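Local structure of nitrate reductase (Ulva prolifera, 5YLY) at residues Gly151-His156 and Ser160-Ile165; Gln179-Ile184 and Val223-Thr228; Leu207-Leu212 and Pro234-Ser239; Ala273-Leu278 and Val287-Phe292. The protein probably passes electrons from NADH through FAD toward nitrate in the first step of nitrate assimilation, this fragment being its cytochrome b5 reductase domain. All blocks are in the same frame, centred on the assembly; numbering follows the deposited sequence.

In the fold
Following the chain from the N terminus, contact 1 comes first and closes the shortest loop: the hairpin of strands 152-155 and 158-161, which leads, through a short link at V162 and K163, into strand 164-170 of the parallel sheet. Contact 2 then joins helix 174-185 to strand 223-229, and contact 3 opens within that loop but closes beyond it, so the two cross; Y227 O and S239 N meet where they do. Contact 4 follows separately, tying helix 267-280 to the last strand, 289-291. I165 packs on I184 between contacts 1 and 2, Y153 and N155 pack on I290 between 1 and 4, and V180 packs on F292 between 2 and 4.

Contact 1. Residues Gly151-His156 and Ser160-Ile165; sequences GHYKNH and SEVKRI
Y153 and S160 face each other as an antiparallel hydrogen-bonded pair: Y153 N donates to S160 O at 3.0 Å, and S160 N returns the bond to Y153 O. Both side chains lie on the same face of the sheet, where CE1 of Y153 comes 3.8 Å from CB of S160. The tyrosine's first torsion brings the ring there, setting CG between the residue's own N and carbonyl carbon (chi1 74°). The serine hydroxyl turns elsewhere, OG of S160 bonding to O of E161 at 2.8 Å. V162 meets the edge of the tyrosine ring, its CB 3.9 Å from CD1 of Y153, and the two side chains cross at about a right angle. V162 N adds a third backbone bond, to G151 O, and CG1 of V162 rests 3.7 Å from H152 N. I260 of the parallel sheet touches both Y153 and V162. On the other face, H152 lays its imidazole over S160 O, with CD2 of H152 3.3 Å from that oxygen, while ND1 bonds to D148. With an alanine in place of H152, D148 would probably lose its imidazole partner and S160 O the ring over it. These strands are a beta hairpin within a three-stranded antiparallel sheet that, as in cytochrome b5 reductases, links the FAD-binding and nucleotide-binding lobes.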
# COMPACT_ATOMS: atom_id res chain seq x y z
N GLY A 151 -5.06 -16.85 -7.06
CA GLY A 151 -6.19 -16.63 -7.97
C GLY A 151 -7.56 -16.61 -7.32
O GLY A 151 -8.53 -16.96 -7.98
N HIS A 152 -7.65 -16.18 -6.06
CA HIS A 152 -8.93 -16.13 -5.34
C HIS A 152 -8.94 -15.05 -4.29
O HIS A 152 -7.93 -14.83 -3.61
CB HIS A 152 -9.26 -17.50 -4.69
CG HIS A 152 -10.65 -17.61 -4.11
ND1 HIS A 152 -10.91 -17.25 -2.80
CD2 HIS A 152 -11.80 -18.02 -4.69
CE1 HIS A 152 -12.21 -17.44 -2.62
NE2 HIS A 152 -12.79 -17.91 -3.73
N TYR A 153 -10.11 -14.42 -4.12
CA TYR A 153 -10.27 -13.38 -3.10
C TYR A 153 -11.65 -13.46 -2.43
O TYR A 153 -12.60 -14.06 -2.96
CB TYR A 153 -10.00 -11.96 -3.66
CG TYR A 153 -11.11 -11.43 -4.55
CD1 TYR A 153 -11.14 -11.73 -5.91
CD2 TYR A 153 -12.15 -10.66 -4.02
CE1 TYR A 153 -12.19 -11.30 -6.72
CE2 TYR A 153 -13.20 -10.22 -4.83
CZ TYR A 153 -13.22 -10.54 -6.18
OH TYR A 153 -14.23 -10.08 -6.98
N LYS A 154 -11.75 -12.79 -1.29
CA LYS A 154 -13.00 -12.61 -0.55
C LYS A 154 -13.11 -11.10 -0.37
O LYS A 154 -12.10 -10.45 -0.10
CB LYS A 154 -12.93 -13.26 0.85
CG LYS A 154 -12.73 -14.77 0.91
CD LYS A 154 -12.36 -15.17 2.32
CE LYS A 154 -12.38 -16.65 2.54
NZ LYS A 154 -11.87 -16.97 3.90
N ASN A 155 -14.30 -10.54 -0.57
CA ASN A 155 -14.57 -9.12 -0.35
C ASN A 155 -15.85 -9.09 0.47
O ASN A 155 -16.91 -9.46 -0.05
CB ASN A 155 -14.74 -8.34 -1.65
CG ASN A 155 -14.80 -6.85 -1.42
OD1 ASN A 155 -14.12 -6.30 -0.55
ND2 ASN A 155 -15.55 -6.17 -2.24
N HIS A 156 -15.73 -8.75 1.77
CA HIS A 156 -16.83 -8.83 2.73
C HIS A 156 -17.33 -10.29 2.73
O HIS A 156 -16.55 -11.19 3.04
CB HIS A 156 -17.96 -7.79 2.45
CG HIS A 156 -17.53 -6.36 2.58
ND1 HIS A 156 -17.21 -5.60 1.47
CD2 HIS A 156 -17.40 -5.59 3.69
CE1 HIS A 156 -16.88 -4.40 1.94
NE2 HIS A 156 -16.97 -4.35 3.26
N SER A 160 -14.61 -14.95 -4.96
CA SER A 160 -14.46 -15.14 -6.41
C SER A 160 -13.08 -15.50 -6.85
O SER A 160 -12.10 -15.13 -6.20
CB SER A 160 -14.91 -13.90 -7.17
OG SER A 160 -14.72 -14.08 -8.57
N GLU A 161 -12.99 -16.17 -8.01
CA GLU A 161 -11.71 -16.46 -8.64
C GLU A 161 -11.29 -15.19 -9.35
O GLU A 161 -12.13 -14.34 -9.69
CB GLU A 161 -11.81 -17.63 -9.65
CG GLU A 161 -11.83 -19.01 -9.01
CD GLU A 161 -12.07 -20.13 -10.00
OE1 GLU A 161 -13.11 -20.10 -10.71
OE2 GLU A 161 -11.22 -21.05 -10.08
N VAL A 162 -10.00 -15.02 -9.55
CA VAL A 162 -9.46 -13.83 -10.18
C VAL A 162 -8.25 -14.25 -11.00
O VAL A 162 -7.50 -15.14 -10.58
CB VAL A 162 -9.19 -12.69 -9.14
CG1 VAL A 162 -8.15 -13.11 -8.08
CG2 VAL A 162 -8.80 -11.38 -9.81
N LYS A 163 -8.10 -13.67 -12.18
CA LYS A 163 -6.99 -13.96 -13.10
C LYS A 163 -6.11 -12.73 -13.35
O LYS A 163 -4.93 -12.87 -13.70
CB LYS A 163 -7.55 -14.41 -14.46
CG LYS A 163 -8.40 -15.67 -14.41
CD LYS A 163 -8.77 -16.16 -15.82
CE LYS A 163 -7.76 -17.15 -16.38
NZ LYS A 163 -8.01 -17.44 -17.83
N ARG A 164 -6.73 -11.53 -13.24
CA ARG A 164 -6.07 -10.25 -13.51
C ARG A 164 -6.46 -9.20 -12.49
O ARG A 164 -7.65 -9.08 -12.13
CB ARG A 164 -6.40 -9.77 -14.93
CG ARG A 164 -5.98 -10.75 -16.04
CD ARG A 164 -6.19 -10.21 -17.44
NE ARG A 164 -7.47 -9.52 -17.57
CZ ARG A 164 -7.87 -8.86 -18.66
NH1 ARG A 164 -9.04 -8.25 -18.67
NH2 ARG A 164 -7.11 -8.83 -19.74
N ILE A 165 -5.47 -8.45 -11.98
CA ILE A 165 -5.77 -7.41 -10.99
C ILE A 165 -5.15 -6.11 -11.43
O ILE A 165 -3.92 -6.02 -11.55
CB ILE A 165 -5.28 -7.78 -9.55
CG1 ILE A 165 -5.89 -9.13 -9.06
CG2 ILE A 165 -5.58 -6.62 -8.57
CD1 ILE A 165 -5.40 -9.61 -7.65

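Contact 2. Residues Gln179-Ile184 and Val223-Thr228; sequences QVMKAI and VKIHYT
V223 opens strand 223-229 with CG2 pointed at the terminal methyl of M181, on the helix 174-185 that packs against one side of the parallel sheet. This is the layered alpha/beta construction of the NAD-binding lobe, a Rossmann-like fold in which helices cover a parallel sheet; T175, near the start of the same helix, probably contacts FAD. In V223, CG2 stands anti to the backbone N, which sends that branch out of the sheet toward the helix; the two side chains meet at about a right angle. K224, next along, turns its side chain away from the helix, and its backbone bonds instead to I194 and L196 of the neighbouring strand. I225 comes back to the helix side and reaches M181 with CD1, the far end of its longer branch. Farther on, Y227 packs on L212 of helix 209-218. There is no polar bond between the two segments: the contact is methyl on methyl, and L212 and L215 of helix 209-218 and M167 of strand 164-170 pack round the same methionine. M181 bends at its last torsion (chi3 75°), so that CE sits 4.0 Å from V223 CG2 and 4.0 Å from I225 CD1, two methyls that are themselves 4.6 Å apart.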
# COMPACT_ATOMS: atom_id res chain seq x y z
N GLN A 179 1.94 -5.01 -1.00
CA GLN A 179 1.73 -6.24 -0.23
C GLN A 179 1.07 -7.33 -1.13
O GLN A 179 1.51 -8.50 -1.14
CB GLN A 179 0.82 -5.95 0.99
CG GLN A 179 0.58 -7.18 1.87
CD GLN A 179 -0.71 -7.05 2.60
OE1 GLN A 179 -1.78 -7.09 2.00
NE2 GLN A 179 -0.66 -6.80 3.90
N VAL A 180 0.03 -6.94 -1.90
CA VAL A 180 -0.67 -7.87 -2.80
C VAL A 180 0.26 -8.29 -3.94
O VAL A 180 0.31 -9.49 -4.27
CB VAL A 180 -2.03 -7.25 -3.30
CG1 VAL A 180 -2.73 -8.20 -4.29
CG2 VAL A 180 -2.95 -6.97 -2.12
N MET A 181 1.02 -7.34 -4.52
CA MET A 181 1.96 -7.65 -5.61
C MET A 181 2.97 -8.69 -5.14
O MET A 181 3.19 -9.68 -5.82
CB MET A 181 2.73 -6.38 -6.04
CG MET A 181 1.84 -5.37 -6.72
SD MET A 181 2.78 -3.82 -6.96
CE MET A 181 3.82 -4.34 -8.35
N LYS A 182 3.56 -8.50 -3.97
CA LYS A 182 4.52 -9.49 -3.47
C LYS A 182 3.89 -10.85 -3.19
O LYS A 182 4.48 -11.90 -3.52
CB LYS A 182 5.20 -8.97 -2.22
CG LYS A 182 6.21 -7.86 -2.54
CD LYS A 182 6.67 -7.22 -1.24
CE LYS A 182 7.63 -8.10 -0.48
NZ LYS A 182 7.92 -7.51 0.84
N ALA A 183 2.69 -10.86 -2.61
CA ALA A 183 2.00 -12.12 -2.28
C ALA A 183 1.74 -12.95 -3.55
O ALA A 183 1.87 -14.17 -3.54
CB ALA A 183 0.68 -11.83 -1.59
N ILE A 184 1.45 -12.26 -4.67
CA ILE A 184 1.18 -12.90 -5.96
C ILE A 184 2.47 -13.32 -6.67
O ILE A 184 2.56 -14.43 -7.18
CB ILE A 184 0.32 -11.94 -6.85
CG1 ILE A 184 -1.11 -11.80 -6.28
CG2 ILE A 184 0.26 -12.44 -8.31
CD1 ILE A 184 -1.93 -10.71 -7.00
N VAL A 223 3.63 -8.63 -14.68
CA VAL A 223 3.31 -7.30 -14.14
C VAL A 223 3.83 -6.19 -15.04
O VAL A 223 4.87 -6.36 -15.70
CB VAL A 223 3.83 -7.18 -12.66
CG1 VAL A 223 5.35 -7.25 -12.58
CG2 VAL A 223 3.30 -5.91 -11.97
N LYS A 224 3.09 -5.08 -15.09
CA LYS A 224 3.53 -3.82 -15.70
C LYS A 224 3.23 -2.71 -14.72
O LYS A 224 2.21 -2.77 -14.00
CB LYS A 224 2.84 -3.53 -17.03
CG LYS A 224 3.31 -4.46 -18.15
CD LYS A 224 2.75 -4.02 -19.51
CE LYS A 224 3.01 -5.06 -20.57
NZ LYS A 224 4.47 -5.27 -20.79
N ILE A 225 4.12 -1.72 -14.67
CA ILE A 225 3.94 -0.58 -13.77
C ILE A 225 4.02 0.70 -14.59
O ILE A 225 4.94 0.85 -15.41
CB ILE A 225 4.95 -0.62 -12.59
CG1 ILE A 225 4.80 -1.92 -11.73
CG2 ILE A 225 4.80 0.63 -11.70
CD1 ILE A 225 5.96 -2.26 -10.95
N HIS A 226 3.04 1.60 -14.39
CA HIS A 226 3.04 2.89 -15.08
C HIS A 226 2.89 3.96 -14.03
O HIS A 226 2.19 3.75 -13.03
CB HIS A 226 1.90 2.98 -16.10
CG HIS A 226 2.09 4.10 -17.07
ND1 HIS A 226 2.87 3.92 -18.19
CD2 HIS A 226 1.64 5.38 -17.07
CE1 HIS A 226 2.82 5.05 -18.87
NE2 HIS A 226 2.12 5.96 -18.23
N TYR A 227 3.57 5.09 -14.23
CA TYR A 227 3.57 6.20 -13.28
C TYR A 227 3.01 7.46 -13.91
O TYR A 227 3.12 7.65 -15.13
CB TYR A 227 5.01 6.52 -12.84
CG TYR A 227 5.78 5.35 -12.27
CD1 TYR A 227 5.72 5.04 -10.91
CD2 TYR A 227 6.61 4.58 -13.08
CE1 TYR A 227 6.45 3.98 -10.38
CE2 TYR A 227 7.33 3.50 -12.56
CZ TYR A 227 7.26 3.22 -11.21
OH TYR A 227 7.95 2.16 -10.69
N THR A 228 2.46 8.36 -13.07
CA THR A 228 2.08 9.71 -13.47
C THR A 228 2.49 10.65 -12.35
O THR A 228 2.48 10.26 -11.18
CB THR A 228 0.62 9.89 -13.92
OG1 THR A 228 0.51 11.19 -14.54
CG2 THR A 228 -0.39 9.79 -12.76

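Contact 3. Residues Leu207-Leu212 and Pro234-Ser239; sequences LLRPEL and PGWKYS
R209 reaches the loop with the far end of its guanidinium: NH2 lies 3.7 Å from CZ3 of W236 and 3.8 Å from CE1 of Y238. The chain is extended from CG to NE, and this carries the charged group from the first turn of helix 209-218 across to the loop. Its plane is turned 71° from each of the two rings, so nothing here is stacked flat. The closer packing is on the loop's own side. CB of Y238 sits over one face of the indole, 3.3 Å above its plane, and NE1 of W236 donates to S239 O at 2.8 Å, a bond lying close to the ring plane that fixes the rotation of the indole. This loop joins strand 223-229 to strand 239-240 at the edge of the parallel sheet of the NAD-binding lobe. Y227, on the former strand, touches W236 and makes a cation-pi contact with R209, while E203 forms a salt bridge with NH1 of R209. Replacing W236 by an alanine would probably open a gap beside the guanidinium of R209 and under CB of Y238, and leave S239 O without its indole donor. The looser side is bridged by water. A water in the plane of the guanidinium, at its edge, accepts from R209 NH2 at 2.8 Å and donates to Y238 OH at 2.9 Å, bridging two groups that do not bond directly.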
# COMPACT_ATOMS: atom_id res chain seq x y z
N LEU A 207 7.07 6.33 -3.80
CA LEU A 207 7.61 5.43 -2.79
C LEU A 207 8.06 4.12 -3.44
O LEU A 207 7.43 3.65 -4.39
CB LEU A 207 6.53 5.08 -1.72
CG LEU A 207 6.11 6.20 -0.77
CD1 LEU A 207 4.90 5.76 0.07
CD2 LEU A 207 7.25 6.61 0.16
N LEU A 208 9.12 3.51 -2.89
CA LEU A 208 9.62 2.18 -3.26
C LEU A 208 9.84 2.00 -4.77
O LEU A 208 9.63 0.90 -5.30
CB LEU A 208 8.64 1.10 -2.71
CG LEU A 208 8.47 1.06 -1.18
CD1 LEU A 208 7.17 0.36 -0.79
CD2 LEU A 208 9.69 0.40 -0.51
N ARG A 209 10.29 3.07 -5.44
CA ARG A 209 10.52 2.99 -6.89
C ARG A 209 11.55 1.91 -7.26
O ARG A 209 11.24 1.12 -8.15
CB ARG A 209 10.90 4.34 -7.49
CG ARG A 209 10.82 4.30 -9.02
CD ARG A 209 11.05 5.69 -9.54
NE ARG A 209 11.07 5.73 -11.00
CZ ARG A 209 11.37 6.83 -11.68
NH1 ARG A 209 11.68 7.95 -11.04
NH2 ARG A 209 11.36 6.81 -13.00
N PRO A 210 12.75 1.80 -6.60
CA PRO A 210 13.70 0.73 -6.97
C PRO A 210 13.06 -0.66 -6.83
O PRO A 210 13.23 -1.51 -7.70
CB PRO A 210 14.85 0.94 -5.98
CG PRO A 210 14.83 2.43 -5.72
CD PRO A 210 13.33 2.66 -5.54
N GLU A 211 12.29 -0.86 -5.76
CA GLU A 211 11.61 -2.14 -5.47
C GLU A 211 10.57 -2.45 -6.51
O GLU A 211 10.50 -3.60 -6.97
CB GLU A 211 10.97 -2.15 -4.08
CG GLU A 211 12.00 -2.17 -2.96
CD GLU A 211 12.67 -0.86 -2.61
OE1 GLU A 211 12.33 0.20 -3.18
OE2 GLU A 211 13.57 -0.90 -1.75
N LEU A 212 9.77 -1.45 -6.91
CA LEU A 212 8.76 -1.63 -7.95
C LEU A 212 9.42 -1.97 -9.27
O LEU A 212 9.00 -2.91 -9.95
CB LEU A 212 7.89 -0.38 -8.10
CG LEU A 212 6.91 -0.08 -6.94
CD1 LEU A 212 6.27 1.31 -7.14
CD2 LEU A 212 5.84 -1.17 -6.82
N PRO A 234 12.16 17.30 -17.31
CA PRO A 234 12.33 16.98 -18.74
C PRO A 234 12.67 15.52 -19.10
O PRO A 234 12.20 15.05 -20.14
CB PRO A 234 13.44 17.94 -19.20
CG PRO A 234 13.37 19.07 -18.24
CD PRO A 234 13.04 18.42 -16.92
N GLY A 235 13.43 14.83 -18.25
CA GLY A 235 13.80 13.44 -18.51
C GLY A 235 12.85 12.38 -17.97
O GLY A 235 13.29 11.29 -17.61
N TRP A 236 11.53 12.68 -17.95
CA TRP A 236 10.47 11.79 -17.44
C TRP A 236 9.86 10.94 -18.57
O TRP A 236 9.33 11.47 -19.54
CB TRP A 236 9.41 12.62 -16.68
CG TRP A 236 8.21 11.87 -16.16
CD1 TRP A 236 6.91 12.03 -16.56
CD2 TRP A 236 8.18 10.94 -15.07
NE1 TRP A 236 6.09 11.21 -15.82
CE2 TRP A 236 6.84 10.54 -14.89
CE3 TRP A 236 9.16 10.38 -14.24
CZ2 TRP A 236 6.45 9.61 -13.91
CZ3 TRP A 236 8.78 9.45 -13.28
CH2 TRP A 236 7.44 9.09 -13.12
N LYS A 237 9.97 9.61 -18.43
CA LYS A 237 9.51 8.66 -19.46
C LYS A 237 8.08 8.14 -19.27
O LYS A 237 7.68 7.19 -19.96
CB LYS A 237 10.51 7.48 -19.60
CG LYS A 237 11.94 7.91 -19.97
CD LYS A 237 12.63 6.98 -20.97
CE LYS A 237 12.57 7.51 -22.38
NZ LYS A 237 13.20 6.58 -23.34
N TYR A 238 7.30 8.74 -18.36
CA TYR A 238 5.93 8.27 -18.12
C TYR A 238 4.90 9.38 -18.29
O TYR A 238 5.18 10.38 -18.96
CB TYR A 238 5.83 7.56 -16.74
CG TYR A 238 6.81 6.43 -16.53
CD1 TYR A 238 8.06 6.66 -15.98
CD2 TYR A 238 6.44 5.11 -16.77
CE1 TYR A 238 8.96 5.62 -15.74
CE2 TYR A 238 7.33 4.05 -16.54
CZ TYR A 238 8.59 4.32 -16.02
OH TYR A 238 9.46 3.29 -15.80
N SER A 239 3.69 9.21 -17.71
CA SER A 239 2.60 10.18 -17.89
C SER A 239 2.66 11.41 -16.99
O SER A 239 3.34 11.40 -15.96
CB SER A 239 1.25 9.49 -17.72
OG SER A 239 1.06 8.55 -18.76
O HOH W 1 11.17 4.07 -13.54

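Contact 4. Residues Ala273-Leu278 and Val287-Phe292; sequences ACHPNL and VTSIEF
H275 bonds to E291 through the carboxylate's anti lone pair, the one on OE2 that faces away from the other oxygen. NE2 of H275 donates to OE2 of E291 at 2.7 Å, a somewhat bent bond (143° at the hydrogen), with the ring and carboxylate planes 34° apart. The pair spans a beta-alpha-beta unit, in which strand 259-264 leads into helix 267-280 and the chain returns as strand 289-291 at the sheet's edge; the short helix and strand segments run nearly antiparallel, at 164°. The glutamate chain is extended beyond CG, which carries its carboxylate out to the imidazole. At the ring's other nitrogen, a water in the ring plane lies 2.8 Å from ND1 of H275 and 3.0 Å from OG of S289; it also donates, at 3.2 Å, to the backbone O of H275. Both ring nitrogens therefore have polar partners, which fixes how the imidazole is turned. S289 adds a carbon contact at the ring's edge, its CB 3.9 Å from H275 ND1, and L278 packs on the same serine, CD1 coming 3.6 Å from OG. L263 of strand 259-264 touches both H275 and L278. The helix is kinked here: P276 has no N-H to give, and the N of N277 makes no bond to the preceding turn either. The asparagine side chain takes over that role, ND2 of N277 donating to A273 O at 2.8 Å.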
# COMPACT_ATOMS: atom_id res chain seq x y z
N ALA A 273 -11.14 10.87 -10.17
CA ALA A 273 -10.26 10.48 -11.28
C ALA A 273 -10.24 8.99 -11.62
O ALA A 273 -9.94 8.65 -12.77
CB ALA A 273 -8.84 10.97 -11.02
N CYS A 274 -10.49 8.11 -10.64
CA CYS A 274 -10.38 6.68 -10.85
C CYS A 274 -11.68 5.99 -11.20
O CYS A 274 -11.73 5.37 -12.26
CB CYS A 274 -9.72 6.02 -9.65
SG CYS A 274 -8.06 6.65 -9.32
N HIS A 275 -12.64 5.95 -10.26
CA HIS A 275 -13.91 5.25 -10.46
C HIS A 275 -14.63 5.64 -11.75
O HIS A 275 -15.08 4.74 -12.45
CB HIS A 275 -14.84 5.37 -9.25
CG HIS A 275 -14.40 4.53 -8.10
ND1 HIS A 275 -14.48 3.15 -8.14
CD2 HIS A 275 -13.90 4.90 -6.90
CE1 HIS A 275 -14.01 2.74 -6.97
NE2 HIS A 275 -13.66 3.75 -6.20
N PRO A 276 -14.74 6.95 -12.12
CA PRO A 276 -15.42 7.28 -13.38
C PRO A 276 -14.80 6.60 -14.61
O PRO A 276 -15.53 6.12 -15.49
CB PRO A 276 -15.31 8.81 -13.44
CG PRO A 276 -15.19 9.23 -12.02
CD PRO A 276 -14.30 8.18 -11.42
N ASN A 277 -13.47 6.56 -14.66
CA ASN A 277 -12.70 5.97 -15.76
C ASN A 277 -12.72 4.44 -15.74
O ASN A 277 -12.84 3.83 -16.80
CB ASN A 277 -11.29 6.56 -15.78
CG ASN A 277 -11.33 8.02 -16.20
OD1 ASN A 277 -11.97 8.38 -17.19
ND2 ASN A 277 -10.78 8.92 -15.40
N LEU A 278 -12.66 3.81 -14.54
CA LEU A 278 -12.77 2.34 -14.45
C LEU A 278 -14.20 1.92 -14.87
O LEU A 278 -14.37 0.91 -15.56
CB LEU A 278 -12.47 1.84 -13.04
CG LEU A 278 -11.03 2.00 -12.56
CD1 LEU A 278 -10.94 1.79 -11.06
CD2 LEU A 278 -10.08 1.02 -13.25
N VAL A 287 -17.99 -3.86 -6.43
CA VAL A 287 -18.12 -5.26 -6.85
C VAL A 287 -16.84 -5.68 -7.61
O VAL A 287 -16.17 -6.62 -7.16
CB VAL A 287 -19.47 -5.58 -7.58
CG1 VAL A 287 -20.42 -4.39 -7.64
CG2 VAL A 287 -19.33 -6.31 -8.92
N THR A 288 -16.46 -4.96 -8.68
CA THR A 288 -15.23 -5.29 -9.43
C THR A 288 -14.15 -4.21 -9.28
O THR A 288 -13.03 -4.39 -9.76
CB THR A 288 -15.48 -5.67 -10.89
OG1 THR A 288 -16.11 -4.58 -11.56
CG2 THR A 288 -16.29 -6.95 -11.04
N SER A 289 -14.50 -3.09 -8.63
CA SER A 289 -13.61 -1.97 -8.29
C SER A 289 -13.71 -1.88 -6.77
O SER A 289 -14.74 -1.44 -6.25
CB SER A 289 -14.09 -0.67 -8.94
OG SER A 289 -13.62 -0.50 -10.26
N ILE A 290 -12.65 -2.32 -6.06
CA ILE A 290 -12.64 -2.41 -4.61
C ILE A 290 -11.64 -1.44 -4.01
O ILE A 290 -10.48 -1.43 -4.43
CB ILE A 290 -12.38 -3.90 -4.19
CG1 ILE A 290 -13.50 -4.85 -4.69
CG2 ILE A 290 -12.13 -4.08 -2.67
CD1 ILE A 290 -13.07 -6.31 -4.95
N GLU A 291 -12.06 -0.67 -2.99
CA GLU A 291 -11.14 0.25 -2.34
C GLU A 291 -10.58 -0.38 -1.08
O GLU A 291 -11.32 -1.05 -0.35
CB GLU A 291 -11.86 1.54 -1.92
CG GLU A 291 -12.25 2.44 -3.07
CD GLU A 291 -12.92 3.73 -2.64
OE1 GLU A 291 -12.90 4.07 -1.44
OE2 GLU A 291 -13.45 4.40 -3.54
N PHE A 292 -9.30 -0.09 -0.79
CA PHE A 292 -8.70 -0.50 0.47
C PHE A 292 -9.07 0.58 1.51
O PHE A 292 -9.28 1.75 1.11
CB PHE A 292 -7.19 -0.60 0.34
CG PHE A 292 -6.69 -1.85 -0.34
CD1 PHE A 292 -6.70 -3.07 0.31
CD2 PHE A 292 -6.09 -1.78 -1.60
CE1 PHE A 292 -6.18 -4.20 -0.30
CE2 PHE A 292 -5.57 -2.92 -2.20
CZ PHE A 292 -5.62 -4.12 -1.55
OXT PHE A 292 -9.15 0.26 2.70
O HOH W 2 -15.00 2.09 -10.72